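Local coordinates for hypothetical protein (Corynebacterium diphtheriae, PDB 2P4G), which probably acts as an NADP-dependent pyrimidine reductase of the riboflavin pathway, reducing 5-amino-6-(5-phosphoribosylamino)uracil, at residues A[19-24]-A[243-248]; A[60-65]-A[213-218]. All coordinates share one frame; numbering follows the deposited sequence.

Interaction 1. Residues A[19-24]-A[243-248]; sequences EQIVYG and LEMLSS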
loop_
_atom_site.group_PDB
_atom_site.type_symbol
_atom_site.label_atom_id
_atom_site.label_comp_id
_atom_site.label_asym_id
_atom_site.label_seq_id
_atom_site.Cartn_x
_atom_site.Cartn_y
_atom_site.Cartn_z
ATOM N N GLU A 19 -16.941 -14.739 -6.750
ATOM C CA GLU A 19 -16.691 -16.117 -7.137
ATOM C C GLU A 19 -15.591 -16.191 -8.206
ATOM O O GLU A 19 -14.787 -17.122 -8.225
ATOM C CB GLU A 19 -17.985 -16.773 -7.639
ATOM C CG GLU A 19 -17.908 -18.272 -7.711
ATOM C CD GLU A 19 -19.208 -18.903 -8.170
ATOM O OE1 GLU A 19 -19.629 -18.668 -9.329
ATOM O OE2 GLU A 19 -19.802 -19.653 -7.365
ATOM N N GLN A 20 -15.543 -15.201 -9.086
ATOM C CA GLN A 20 -14.476 -15.143 -10.071
ATOM C C GLN A 20 -13.146 -14.914 -9.393
ATOM O O GLN A 20 -12.194 -15.646 -9.616
ATOM C CB GLN A 20 -14.751 -14.053 -11.101
ATOM C CG GLN A 20 -15.964 -14.365 -11.984
ATOM C CD GLN A 20 -16.280 -13.239 -12.940
ATOM O OE1 GLN A 20 -15.407 -12.415 -13.258
ATOM N NE2 GLN A 20 -17.524 -13.193 -13.417
ATOM N N ILE A 21 -13.099 -13.901 -8.547
ATOM C CA ILE A 21 -11.887 -13.523 -7.852
ATOM C C ILE A 21 -11.273 -14.716 -7.157
ATOM O O ILE A 21 -10.073 -14.910 -7.237
ATOM C CB ILE A 21 -12.176 -12.425 -6.818
ATOM C CG1 ILE A 21 -12.615 -11.147 -7.531
ATOM C CG2 ILE A 21 -10.952 -12.138 -5.991
ATOM C CD1 ILE A 21 -13.278 -10.118 -6.647
ATOM N N VAL A 22 -12.105 -15.510 -6.481
ATOM C CA VAL A 22 -11.648 -16.661 -5.713
ATOM C C VAL A 22 -11.364 -17.891 -6.586
ATOM O O VAL A 22 -10.386 -18.593 -6.362
ATOM C CB VAL A 22 -12.648 -17.039 -4.576
ATOM C CG1 VAL A 22 -12.251 -18.354 -3.919
ATOM C CG2 VAL A 22 -12.725 -15.938 -3.522
ATOM N N TYR A 23 -12.199 -18.152 -7.587
ATOM C CA TYR A 23 -12.143 -19.427 -8.276
ATOM C C TYR A 23 -11.653 -19.375 -9.726
ATOM O O TYR A 23 -11.262 -20.415 -10.286
ATOM C CB TYR A 23 -13.534 -20.085 -8.241
ATOM C CG TYR A 23 -13.976 -20.490 -6.858
ATOM C CD1 TYR A 23 -13.500 -21.658 -6.275
ATOM C CD2 TYR A 23 -14.886 -19.711 -6.131
ATOM C CE1 TYR A 23 -13.914 -22.043 -5.002
ATOM C CE2 TYR A 23 -15.303 -20.088 -4.863
ATOM C CZ TYR A 23 -14.814 -21.256 -4.301
ATOM O OH TYR A 23 -15.221 -21.647 -3.041
ATOM N N GLY A 24 -11.680 -18.193 -10.336
ATOM C CA GLY A 24 -11.524 -18.089 -11.784
ATOM C C GLY A 24 -10.107 -17.804 -12.254
ATOM O O GLY A 24 -9.287 -17.328 -11.478
ATOM N N LEU A 243 0.242 -10.320 -10.754
ATOM C CA LEU A 243 -1.152 -9.911 -10.686
ATOM C C LEU A 243 -1.964 -10.853 -11.575
ATOM O O LEU A 243 -1.651 -11.031 -12.743
ATOM C CB LEU A 243 -1.319 -8.454 -11.144
ATOM C CG LEU A 243 -2.739 -7.876 -11.044
ATOM C CD1 LEU A 243 -3.201 -7.822 -9.591
ATOM C CD2 LEU A 243 -2.841 -6.491 -11.741
ATOM N N GLU A 244 -2.985 -11.466 -10.996
ATOM C CA GLU A 244 -3.843 -12.395 -11.717
ATOM C C GLU A 244 -5.243 -11.847 -11.988
ATOM O O GLU A 244 -5.845 -12.160 -13.016
ATOM C CB GLU A 244 -3.972 -13.674 -10.921
ATOM C CG GLU A 244 -2.738 -14.533 -10.865
ATOM C CD GLU A 244 -2.966 -15.789 -10.037
ATOM O OE1 GLU A 244 -3.942 -15.836 -9.262
ATOM O OE2 GLU A 244 -2.167 -16.726 -10.157
HETATM N N MSE A 245 -5.755 -11.057 -11.055
HETATM C CA MSE A 245 -7.130 -10.574 -11.074
HETATM C C MSE A 245 -7.113 -9.174 -10.531
HETATM O O MSE A 245 -6.486 -8.934 -9.527
HETATM C CB MSE A 245 -8.013 -11.370 -10.118
HETATM C CG MSE A 245 -8.251 -12.810 -10.455
HETATM SE SE MSE A 245 -9.549 -13.007 -11.897
HETATM C CE MSE A 245 -11.072 -12.269 -10.970
ATOM N N LEU A 246 -7.837 -8.272 -11.167
ATOM C CA LEU A 246 -7.993 -6.921 -10.673
ATOM C C LEU A 246 -9.428 -6.455 -10.864
ATOM O O LEU A 246 -9.984 -6.583 -11.945
ATOM C CB LEU A 246 -7.072 -5.980 -11.424
ATOM C CG LEU A 246 -7.127 -4.508 -11.034
ATOM C CD1 LEU A 246 -6.685 -4.356 -9.582
ATOM C CD2 LEU A 246 -6.253 -3.714 -12.003
ATOM N N SER A 247 -9.984 -5.858 -9.823
ATOM C CA SER A 247 -11.356 -5.408 -9.821
ATOM C C SER A 247 -11.534 -4.284 -8.781
ATOM O O SER A 247 -10.646 -4.047 -7.963
ATOM C CB SER A 247 -12.247 -6.614 -9.498
ATOM O OG SER A 247 -13.551 -6.213 -9.187
ATOM N N SER A 248 -12.674 -3.594 -8.832
ATOM C CA SER A 248 -13.040 -2.620 -7.796
ATOM C C SER A 248 -14.527 -2.675 -7.421
ATOM O O SER A 248 -15.352 -3.115 -8.214
ATOM C CB SER A 248 -12.669 -1.198 -8.248
ATOM O OG SER A 248 -13.547 -0.710 -9.250
#
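The side chain of Met-245, present as selenomethionine, lies against the backbone of Ile-21 and Gln-20, joining the N-terminal helix 18-23 to a classic beta bulge in an edge strand of this chain's dihydrofolate reductase-like sheet. In the bulge, two successive residues, Glu-244 and Met-245, stand opposite the one residue Arg-257 of the antiparallel strand 254-260. Met-245 leaves the strand toward the helix, with CG anti to the carbonyl carbon (chi1 -67°), and then bends at both chi2 and chi3; the hooked chain brings its methyl closest to the helix, with SE 4.3 Å from Gly-24 O just beyond the helix end. CE approaches Ile-21 CA to 3.5 Å and Gln-20 C to 3.7 Å, so the closest approaches are to the helix backbone. Ile-21 adds CG1, 3.9 Å from the same methyl, its side chain running at a slant to that of Met-245. Between the two segments this is van der Waals packing; polar links come from Arg-257, whose NH1 is hydrogen-bonded to the carbonyl oxygens of Ile-21 and Gly-24 at the end of the helix, while its NE forms a salt bridge with Glu-244. One arginine thus ties the helix end to the bulged strand, and Val-16 packs on both Ile-21 and Met-245. On the helix flank, Gln-20 CB meets Met-245 CE at 4.1 Å.

Interaction 2. Residues A[60-65]-A[213-218]; sequences QTDADL and HLTIAP. With EDO (1,2-ethanediol), chain J.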
loop_
_atom_site.group_PDB
_atom_site.type_symbol
_atom_site.label_atom_id
_atom_site.label_comp_id
_atom_site.label_asym_id
_atom_site.label_seq_id
_atom_site.Cartn_x
_atom_site.Cartn_y
_atom_site.Cartn_z
ATOM N N GLN A 60 -19.184 -3.915 1.645
ATOM C CA GLN A 60 -19.919 -5.161 1.542
ATOM C C GLN A 60 -19.278 -6.111 0.560
ATOM O O GLN A 60 -19.254 -7.297 0.793
ATOM C CB GLN A 60 -21.377 -4.915 1.127
ATOM C CG GLN A 60 -22.253 -6.156 1.323
ATOM C CD GLN A 60 -22.133 -6.740 2.729
ATOM O OE1 GLN A 60 -22.434 -6.062 3.711
ATOM N NE2 GLN A 60 -21.678 -7.996 2.830
ATOM N N THR A 61 -18.767 -5.590 -0.543
ATOM C CA THR A 61 -18.103 -6.433 -1.546
ATOM C C THR A 61 -16.958 -7.189 -0.881
ATOM O O THR A 61 -16.898 -8.406 -0.943
ATOM C CB THR A 61 -17.643 -5.606 -2.752
ATOM O OG1 THR A 61 -18.782 -4.935 -3.331
ATOM C CG2 THR A 61 -17.007 -6.491 -3.784
ATOM N N ASP A 62 -16.107 -6.449 -0.179
ATOM C CA ASP A 62 -14.987 -7.008 0.566
ATOM C C ASP A 62 -15.409 -8.049 1.606
ATOM O O ASP A 62 -14.754 -9.086 1.733
ATOM C CB ASP A 62 -14.214 -5.880 1.260
ATOM C CG ASP A 62 -12.947 -6.360 1.904
ATOM O OD1 ASP A 62 -12.008 -6.759 1.186
ATOM O OD2 ASP A 62 -12.890 -6.374 3.133
ATOM N N ALA A 63 -16.481 -7.771 2.356
ATOM C CA ALA A 63 -16.992 -8.740 3.355
ATOM C C ALA A 63 -17.488 -10.008 2.662
ATOM O O ALA A 63 -17.244 -11.117 3.123
ATOM C CB ALA A 63 -18.141 -8.120 4.238
ATOM N N ASP A 64 -18.195 -9.830 1.558
ATOM C CA ASP A 64 -18.582 -10.942 0.698
ATOM C C ASP A 64 -17.407 -11.766 0.193
ATOM O O ASP A 64 -17.467 -12.982 0.131
ATOM C CB ASP A 64 -19.312 -10.414 -0.521
ATOM C CG ASP A 64 -20.640 -9.801 -0.188
ATOM O OD1 ASP A 64 -21.024 -9.810 1.013
ATOM O OD2 ASP A 64 -21.300 -9.311 -1.139
ATOM N N LEU A 65 -16.346 -11.101 -0.209
ATOM C CA LEU A 65 -15.157 -11.799 -0.693
ATOM C C LEU A 65 -14.505 -12.622 0.423
ATOM O O LEU A 65 -14.050 -13.736 0.197
ATOM C CB LEU A 65 -14.151 -10.789 -1.270
ATOM C CG LEU A 65 -12.892 -11.364 -1.903
ATOM C CD1 LEU A 65 -13.297 -12.206 -3.074
ATOM C CD2 LEU A 65 -11.924 -10.225 -2.307
ATOM N N HIS A 213 -4.974 -12.434 -1.725
ATOM C CA HIS A 213 -6.077 -11.555 -2.007
ATOM C C HIS A 213 -5.864 -10.279 -1.211
ATOM O O HIS A 213 -5.865 -10.314 0.005
ATOM C CB HIS A 213 -7.380 -12.198 -1.588
ATOM C CG HIS A 213 -7.740 -13.366 -2.423
ATOM N ND1 HIS A 213 -8.549 -13.267 -3.532
ATOM C CD2 HIS A 213 -7.360 -14.661 -2.342
ATOM C CE1 HIS A 213 -8.660 -14.457 -4.093
ATOM N NE2 HIS A 213 -7.957 -15.321 -3.381
ATOM N N LEU A 214 -5.670 -9.162 -1.905
ATOM C CA LEU A 214 -5.424 -7.881 -1.241
ATOM C C LEU A 214 -6.464 -6.895 -1.724
ATOM O O LEU A 214 -6.666 -6.722 -2.939
ATOM C CB LEU A 214 -4.017 -7.368 -1.537
ATOM C CG LEU A 214 -3.626 -6.013 -0.917
ATOM C CD1 LEU A 214 -3.419 -6.141 0.573
ATOM C CD2 LEU A 214 -2.373 -5.464 -1.599
ATOM N N THR A 215 -7.158 -6.305 -0.757
ATOM C CA THR A 215 -8.085 -5.222 -0.981
ATOM C C THR A 215 -7.383 -3.930 -0.593
ATOM O O THR A 215 -6.841 -3.834 0.501
ATOM C CB THR A 215 -9.329 -5.375 -0.093
ATOM O OG1 THR A 215 -9.926 -6.647 -0.360
ATOM C CG2 THR A 215 -10.346 -4.215 -0.329
ATOM N N ILE A 216 -7.405 -2.947 -1.492
ATOM C CA ILE A 216 -6.801 -1.636 -1.245
ATOM C C ILE A 216 -7.916 -0.621 -1.119
ATOM O O ILE A 216 -8.666 -0.359 -2.079
ATOM C CB ILE A 216 -5.854 -1.227 -2.354
ATOM C CG1 ILE A 216 -4.804 -2.333 -2.552
ATOM C CG2 ILE A 216 -5.209 0.134 -2.011
ATOM C CD1 ILE A 216 -4.270 -2.437 -3.925
ATOM N N ALA A 217 -8.016 -0.075 0.087
ATOM C CA ALA A 217 -9.131 0.740 0.497
ATOM C C ALA A 217 -8.808 2.174 0.158
ATOM O O ALA A 217 -7.653 2.606 0.259
ATOM C CB ALA A 217 -9.390 0.580 1.993
ATOM N N PRO A 218 -9.832 2.929 -0.284
ATOM C CA PRO A 218 -9.612 4.292 -0.724
ATOM C C PRO A 218 -9.337 5.230 0.459
ATOM O O PRO A 218 -10.067 6.196 0.681
ATOM C CB PRO A 218 -10.932 4.624 -1.414
ATOM C CG PRO A 218 -11.952 3.841 -0.630
ATOM C CD PRO A 218 -11.260 2.546 -0.368
HETATM C C1 EDO J . -10.068 -8.225 5.327
HETATM O O1 EDO J . -10.385 -8.238 3.938
HETATM C C2 EDO J . -9.151 -9.425 5.553
HETATM O O2 EDO J . -8.429 -9.413 6.816
#
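Thr-215 and Asp-62 make the single close contact between strand 211-217 and the first turns of helix 60-72, which packs over one face of the central sheet. Entering this stretch of strand, His-213 turns its CB toward the helix, and its ring NE2 is hydrogen-bonded to Arg-37 NH1. Leu-214 points away, to the other face. At Thr-215 the side chain again faces the helix, and OG1 donates a short hydrogen bond of 2.6 Å to Asp-62 OD1, arriving nearly end-on to the CG-OD1 bond. The same oxygen also lies 3.4 Å from Thr-215 CG2, so it rests against the hydroxyl and methyl branches together. Asp-62 extends to the strand with CG anti to its backbone N (chi1 -173°). Its other oxygen, OD2, accepts a hydrogen bond of 3.2 Å from O1 of a 1,2-ethanediol probably carried over from crystallisation, so the two carboxylate oxygens have separate partners. Ile-216 packs on Ile-216 of the second subunit, and Pro-218 follows beyond the strand. Backbone hydrogen bonds join His-213 and Thr-215 to the parallel strand 35-43, while Leu-214 pairs with Ser-256 of the antiparallel strand 254-260; Asp-62 lies above this junction, touching Ile-41 on one strand and Phe-255 on the other, and helix 18-23 packs against both Leu-65 and His-213.

How the interactions relate
Interactions 1 and 2 have centres about 11 Å apart and place two different helices against the same sheet. In sequence, both segments of interaction 2 fall between those of interaction 1. The two contacts meet directly where helix 18-23 packs on helix 60-72: Leu-65 CD1 lies 3.7 Å from Ile-21 CG2 and 3.8 Å from Val-22 CG2. Ile-21 also touches the strand of interaction 2, its carbonyl oxygen lying 3.5 Å from His-213 CE1. Strand 254-260 lies between strands 211-217 and 237-248, both of which also pack on the second subunit. Each contact lies near a different 1,2-ethanediol, probably from crystallisation: one bonded to Asp-62, another about 6 Å from the Met-245 side chain.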